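Local coordinates for protein putative mandelate racemase/muconate lactonizing enzyme (Bordetella bronchiseptica, PDB 3DDM) that is of unknown function but belongs to the enolase superfamily, pairing an alpha/beta capping domain with a TIM-barrel-like domain, at residues Ala17-Tyr22 with Gly65-Ala70; Gln217-Leu222 with Ala250-Ala255. The protein carries 1 engineered substitution. One frame throughout, in Å; residues are numbered along the deposited sequence.

Contact 1. Residues Ala17-Tyr22 with Gly65-Ala70; sequences AHVFRY and GAEHRA
Strand 17-22 and helix 65-70 run almost exactly antiparallel, at 173°, with their axes 8.4 Å apart, and Ala-17, Val-19 and Arg-21 turn one face of the strand to the helix. At one end Ala-17 meets Ala-70 methyl to methyl, CB to CB at 3.7 Å. Val-19 reaches the helix with both branches. Its CG1 lies anti to the backbone N (chi1 -176°) and touches the CB of Ala-66 at 3.9 Å. Its CG2 packs on the CB of Ala-70 at 3.5 Å. The CB of Ala-70 therefore sits against both Ala-17 and Val-19.

This is the layer between sheet and helix in the N-terminal capping domain of the enolase superfamily. Strand 14-23 lies at one edge of the three-stranded antiparallel sheet within the chain, and helix 65-81 packs along it. The opposite strand face carries His-18 and Phe-20, which lie on helix 374-380.

At the far end the contact becomes polar. The chain of Arg-21 bends at chi3, and that of Glu-67 bends at chi2. The two side chains cross at about a right angle, and the carboxylate comes to the edge of the guanidinium, in its plane. NH1 of Arg-21 faces both carboxylate oxygens of Glu-67, with OE1 at 2.8 Å in a salt bridge. The hydrogen bond goes from NH1 to OE2 at 3.0 Å, with an N-H...O angle of 160°, onto the syn lone pair. NE of Arg-21 has a second acidic partner, Asp-37 on strand 37-46.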
loop_
_atom_site.group_PDB
_atom_site.type_symbol
_atom_site.label_atom_id
_atom_site.label_comp_id
_atom_site.label_asym_id
_atom_site.label_seq_id
_atom_site.Cartn_x
_atom_site.Cartn_y
_atom_site.Cartn_z
ATOM N N ALA A 17 -8.627 4.320 18.007
ATOM C CA ALA A 17 -8.286 2.995 17.514
ATOM C C ALA A 17 -7.529 2.252 18.602
ATOM O O ALA A 17 -6.648 2.817 19.243
ATOM C CB ALA A 17 -7.429 3.108 16.271
ATOM N N HIS A 18 -7.882 0.989 18.823
ATOM C CA HIS A 18 -7.210 0.190 19.836
ATOM C C HIS A 18 -6.622 -1.039 19.187
ATOM O O HIS A 18 -7.300 -1.733 18.426
ATOM C CB HIS A 18 -8.189 -0.234 20.927
ATOM C CG HIS A 18 -9.034 0.886 21.437
ATOM N ND1 HIS A 18 -10.294 1.148 20.944
ATOM C CD2 HIS A 18 -8.772 1.857 22.342
ATOM C CE1 HIS A 18 -10.774 2.232 21.523
ATOM N NE2 HIS A 18 -9.871 2.683 22.374
ATOM N N VAL A 19 -5.358 -1.307 19.486
ATOM C CA VAL A 19 -4.684 -2.464 18.922
ATOM C C VAL A 19 -4.536 -3.565 19.965
ATOM O O VAL A 19 -4.316 -3.294 21.140
ATOM C CB VAL A 19 -3.285 -2.096 18.401
ATOM C CG1 VAL A 19 -2.651 -3.306 17.737
ATOM C CG2 VAL A 19 -3.381 -0.926 17.431
ATOM N N PHE A 20 -4.675 -4.808 19.519
ATOM C CA PHE A 20 -4.554 -5.969 20.387
ATOM C C PHE A 20 -3.749 -7.028 19.675
ATOM O O PHE A 20 -3.858 -7.185 18.458
ATOM C CB PHE A 20 -5.925 -6.538 20.734
ATOM C CG PHE A 20 -6.766 -5.612 21.537
ATOM C CD1 PHE A 20 -7.656 -4.746 20.917
ATOM C CD2 PHE A 20 -6.634 -5.564 22.917
ATOM C CE1 PHE A 20 -8.407 -3.840 21.661
ATOM C CE2 PHE A 20 -7.377 -4.663 23.671
ATOM C CZ PHE A 20 -8.267 -3.798 23.040
ATOM N N ARG A 21 -2.925 -7.739 20.430
ATOM C CA ARG A 21 -2.119 -8.800 19.860
ATOM C C ARG A 21 -2.144 -9.945 20.850
ATOM O O ARG A 21 -1.531 -9.878 21.913
ATOM C CB ARG A 21 -0.681 -8.326 19.607
ATOM C CG ARG A 21 -0.603 -6.980 18.897
ATOM C CD ARG A 21 0.744 -6.748 18.227
ATOM N NE ARG A 21 0.892 -7.621 17.070
ATOM C CZ ARG A 21 1.091 -7.204 15.823
ATOM N NH1 ARG A 21 1.180 -5.912 15.538
ATOM N NH2 ARG A 21 1.174 -8.098 14.853
ATOM N N TYR A 22 -2.895 -10.983 20.506
ATOM C CA TYR A 22 -3.010 -12.154 21.355
ATOM C C TYR A 22 -1.896 -13.129 21.010
ATOM O O TYR A 22 -1.844 -13.648 19.893
ATOM C CB TYR A 22 -4.349 -12.844 21.143
ATOM C CG TYR A 22 -4.582 -13.917 22.169
ATOM C CD1 TYR A 22 -5.087 -13.599 23.431
ATOM C CD2 TYR A 22 -4.244 -15.243 21.905
ATOM C CE1 TYR A 22 -5.251 -14.576 24.404
ATOM C CE2 TYR A 22 -4.400 -16.229 22.871
ATOM C CZ TYR A 22 -4.907 -15.886 24.117
ATOM O OH TYR A 22 -5.081 -16.861 25.069
ATOM N N GLY A 65 1.570 -5.006 10.442
ATOM C CA GLY A 65 0.699 -3.936 9.982
ATOM C C GLY A 65 -0.382 -3.316 10.849
ATOM O O GLY A 65 -0.902 -2.273 10.477
ATOM N N ALA A 66 -0.716 -3.914 11.991
ATOM C CA ALA A 66 -1.794 -3.396 12.852
ATOM C C ALA A 66 -1.608 -1.990 13.425
ATOM O O ALA A 66 -2.529 -1.179 13.395
ATOM C CB ALA A 66 -2.075 -4.380 13.985
ATOM N N GLU A 67 -0.426 -1.699 13.953
ATOM C CA GLU A 67 -0.159 -0.384 14.531
ATOM C C GLU A 67 -0.291 0.735 13.487
ATOM O O GLU A 67 -0.904 1.778 13.736
ATOM C CB GLU A 67 1.247 -0.354 15.141
ATOM C CG GLU A 67 1.437 -1.165 16.437
ATOM C CD GLU A 67 1.390 -2.679 16.244
ATOM O OE1 GLU A 67 1.543 -3.138 15.087
ATOM O OE2 GLU A 67 1.221 -3.413 17.253
ATOM N N HIS A 68 0.287 0.510 12.314
ATOM C CA HIS A 68 0.235 1.501 11.253
ATOM C C HIS A 68 -1.213 1.856 10.907
ATOM O O HIS A 68 -1.555 3.023 10.702
ATOM C CB HIS A 68 0.946 0.966 10.006
ATOM C CG HIS A 68 0.965 1.933 8.866
ATOM N ND1 HIS A 68 1.536 3.186 8.964
ATOM C CD2 HIS A 68 0.453 1.849 7.616
ATOM C CE1 HIS A 68 1.373 3.832 7.822
ATOM N NE2 HIS A 68 0.718 3.043 6.988
ATOM N N ARG A 69 -2.061 0.836 10.842
ATOM C CA ARG A 69 -3.455 1.033 10.497
ATOM C C ARG A 69 -4.202 1.823 11.555
ATOM O O ARG A 69 -5.029 2.673 11.230
ATOM C CB ARG A 69 -4.102 -0.320 10.240
ATOM C CG ARG A 69 -3.600 -0.939 8.946
ATOM C CD ARG A 69 -3.916 -2.422 8.834
ATOM N NE ARG A 69 -3.723 -2.882 7.465
ATOM C CZ ARG A 69 -2.562 -2.863 6.824
ATOM N NH1 ARG A 69 -1.466 -2.411 7.427
ATOM N NH2 ARG A 69 -2.498 -3.278 5.568
ATOM N N ALA A 70 -3.902 1.555 12.820
ATOM C CA ALA A 70 -4.538 2.285 13.906
ATOM C C ALA A 70 -4.055 3.732 13.835
ATOM O O ALA A 70 -4.835 4.655 14.043
ATOM C CB ALA A 70 -4.179 1.664 15.240
#

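Contact 2. Residues Gln217-Leu222 with Ala250-Ala255; sequences QMAQRL and APMPLA
Ala-219 and Ala-250 touch through their methyl groups, CB to CB at 3.9 Å, where helix 217-222 meets the loop that leads into strand 254-256. Ala-250 is the residue at which the chain leaves helical geometry after helix 240-249. No hydrogen bond joins the two segments, and the contact is mainly apolar.

Met-252 points toward the helix and reaches two of its residues. From CB its chain starts with CG between the backbone N and the carbonyl carbon (chi1 77°). It then bends at chi2 and again at chi3, and SD and CE end beside the helix. CB and CG make no close contact with the helix. SD comes next and lies 4.1 Å from the O of Ala-219 and 4.2 Å from its CB. The terminal CE fits between two groups: it touches the CB of Leu-222 at 3.9 Å and lies near the carbonyl O of Ala-219.

Pro-251 approaches that same carbonyl with its ring. CG and CD both lie close to the O of Ala-219, and CD also meets the CB of Ala-219 at 4.1 Å. The carbonyl is thus bordered by a proline ring and a methionine methyl. Gln-220, which is exposed, crosses the ring of Pro-251 at about a right angle, with NE2 4.1 Å from CG. This amide nitrogen gives its hydrogen bond to the carbonyl O of Ala-249, the last residue of helix 240-249.

The arrangement belongs to the beta/alpha barrel of the enolase C-terminal domain, where helices cover a curled sheet of mostly parallel strands. Ala-219 and Met-252 both pack on Leu-230 of strand 229-231, while Leu-222 lies on Ala-189 of helix 182-196 and Leu-254 pairs through its backbone with strand 275-278.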
loop_
_atom_site.group_PDB
_atom_site.type_symbol
_atom_site.label_atom_id
_atom_site.label_comp_id
_atom_site.label_asym_id
_atom_site.label_seq_id
_atom_site.Cartn_x
_atom_site.Cartn_y
_atom_site.Cartn_z
ATOM N N GLN A 217 -4.830 -27.664 -14.282
ATOM C CA GLN A 217 -4.473 -29.022 -13.895
ATOM C C GLN A 217 -5.111 -29.423 -12.566
ATOM O O GLN A 217 -5.773 -30.457 -12.481
ATOM C CB GLN A 217 -2.958 -29.138 -13.783
ATOM C CG GLN A 217 -2.476 -30.490 -13.346
ATOM C CD GLN A 217 -1.059 -30.435 -12.809
ATOM O OE1 GLN A 217 -0.115 -30.098 -13.532
ATOM N NE2 GLN A 217 -0.905 -30.755 -11.524
ATOM N N MET A 218 -4.917 -28.608 -11.529
ATOM C CA MET A 218 -5.479 -28.915 -10.216
ATOM C C MET A 218 -7.004 -28.854 -10.180
ATOM O O MET A 218 -7.644 -29.724 -9.591
ATOM C CB MET A 218 -4.905 -27.978 -9.153
ATOM C CG MET A 218 -3.473 -28.274 -8.757
ATOM S SD MET A 218 -3.210 -29.928 -8.079
ATOM C CE MET A 218 -4.140 -29.817 -6.538
ATOM N N ALA A 219 -7.592 -27.838 -10.804
ATOM C CA ALA A 219 -9.046 -27.719 -10.806
ATOM C C ALA A 219 -9.666 -28.992 -11.370
ATOM O O ALA A 219 -10.787 -29.357 -11.027
ATOM C CB ALA A 219 -9.472 -26.522 -11.625
ATOM N N GLN A 220 -8.918 -29.667 -12.238
ATOM C CA GLN A 220 -9.362 -30.909 -12.866
ATOM C C GLN A 220 -9.268 -32.073 -11.876
ATOM O O GLN A 220 -10.229 -32.822 -11.686
ATOM C CB GLN A 220 -8.487 -31.217 -14.084
ATOM C CG GLN A 220 -9.245 -31.480 -15.377
ATOM C CD GLN A 220 -9.764 -30.208 -16.028
ATOM O OE1 GLN A 220 -8.987 -29.324 -16.411
ATOM N NE2 GLN A 220 -11.082 -30.113 -16.165
ATOM N N ARG A 221 -8.096 -32.214 -11.259
ATOM C CA ARG A 221 -7.828 -33.262 -10.283
ATOM C C ARG A 221 -8.688 -33.137 -9.021
ATOM O O ARG A 221 -8.877 -34.114 -8.299
ATOM C CB ARG A 221 -6.345 -33.242 -9.905
ATOM C CG ARG A 221 -5.422 -33.472 -11.094
ATOM C CD ARG A 221 -3.963 -33.162 -10.779
ATOM N NE ARG A 221 -3.379 -34.083 -9.807
ATOM C CZ ARG A 221 -2.113 -34.024 -9.405
ATOM N NH1 ARG A 221 -1.310 -33.088 -9.896
ATOM N NH2 ARG A 221 -1.648 -34.897 -8.517
ATOM N N LEU A 222 -9.203 -31.940 -8.750
ATOM C CA LEU A 222 -10.046 -31.731 -7.578
ATOM C C LEU A 222 -11.495 -32.085 -7.887
ATOM O O LEU A 222 -12.262 -32.415 -6.986
ATOM C CB LEU A 222 -9.980 -30.274 -7.102
ATOM C CG LEU A 222 -8.693 -29.779 -6.436
ATOM C CD1 LEU A 222 -8.826 -28.299 -6.150
ATOM C CD2 LEU A 222 -8.430 -30.548 -5.154
ATOM N N ALA A 250 -12.469 -25.215 -15.383
ATOM C CA ALA A 250 -12.751 -25.749 -14.059
ATOM C C ALA A 250 -14.117 -26.417 -13.957
ATOM O O ALA A 250 -15.112 -25.922 -14.487
ATOM C CB ALA A 250 -12.625 -24.655 -13.021
ATOM N N PRO A 251 -14.177 -27.566 -13.271
ATOM C CA PRO A 251 -15.409 -28.333 -13.076
ATOM C C PRO A 251 -16.280 -27.639 -12.042
ATOM O O PRO A 251 -17.502 -27.777 -12.049
ATOM C CB PRO A 251 -14.917 -29.678 -12.550
ATOM C CG PRO A 251 -13.425 -29.681 -12.831
ATOM C CD PRO A 251 -13.030 -28.255 -12.661
ATOM N N MET A 252 -15.635 -26.904 -11.138
ATOM C CA MET A 252 -16.347 -26.192 -10.089
ATOM C C MET A 252 -16.250 -24.695 -10.312
ATOM O O MET A 252 -15.409 -24.223 -11.078
ATOM C CB MET A 252 -15.756 -26.537 -8.714
ATOM C CG MET A 252 -14.419 -25.849 -8.373
ATOM S SD MET A 252 -13.008 -26.310 -9.405
ATOM C CE MET A 252 -12.664 -27.940 -8.784
ATOM N N PRO A 253 -17.132 -23.921 -9.657
ATOM C CA PRO A 253 -17.055 -22.473 -9.844
ATOM C C PRO A 253 -15.864 -21.853 -9.091
ATOM O O PRO A 253 -15.327 -22.428 -8.138
ATOM C CB PRO A 253 -18.422 -21.981 -9.343
ATOM C CG PRO A 253 -18.816 -23.004 -8.333
ATOM C CD PRO A 253 -18.392 -24.302 -8.986
ATOM N N LEU A 254 -15.459 -20.678 -9.550
ATOM C CA LEU A 254 -14.347 -19.949 -8.988
ATOM C C LEU A 254 -14.853 -18.887 -8.009
ATOM O O LEU A 254 -15.947 -18.339 -8.178
ATOM C CB LEU A 254 -13.558 -19.299 -10.136
ATOM C CG LEU A 254 -12.336 -20.044 -10.700
ATOM C CD1 LEU A 254 -12.578 -21.532 -10.791
ATOM C CD2 LEU A 254 -12.002 -19.475 -12.048
ATOM N N ALA A 255 -14.055 -18.601 -6.983
ATOM C CA ALA A 255 -14.422 -17.599 -5.993
ATOM C C ALA A 255 -13.264 -16.634 -5.747
ATOM O O ALA A 255 -12.095 -16.995 -5.901
ATOM C CB ALA A 255 -14.811 -18.269 -4.702
#

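The two contacts follow one another along the chain, contact 1 closing before contact 2 opens. Their centres are 37 Å apart and their nearest atoms about 20 Å apart, on opposite sides of the chain's centre. They share no helix, strand or sheet. Contact 1 belongs to the N-terminal domain and joins its antiparallel sheet to helix 65-81, a helix that also reaches the second subunit. Contact 2 belongs to the barrel and joins helix 212-222 to the loop before strand 254-256, away from the other chain. Together they sample the two domains that make up an enolase-superfamily subunit, each with its own sheet and helical cover.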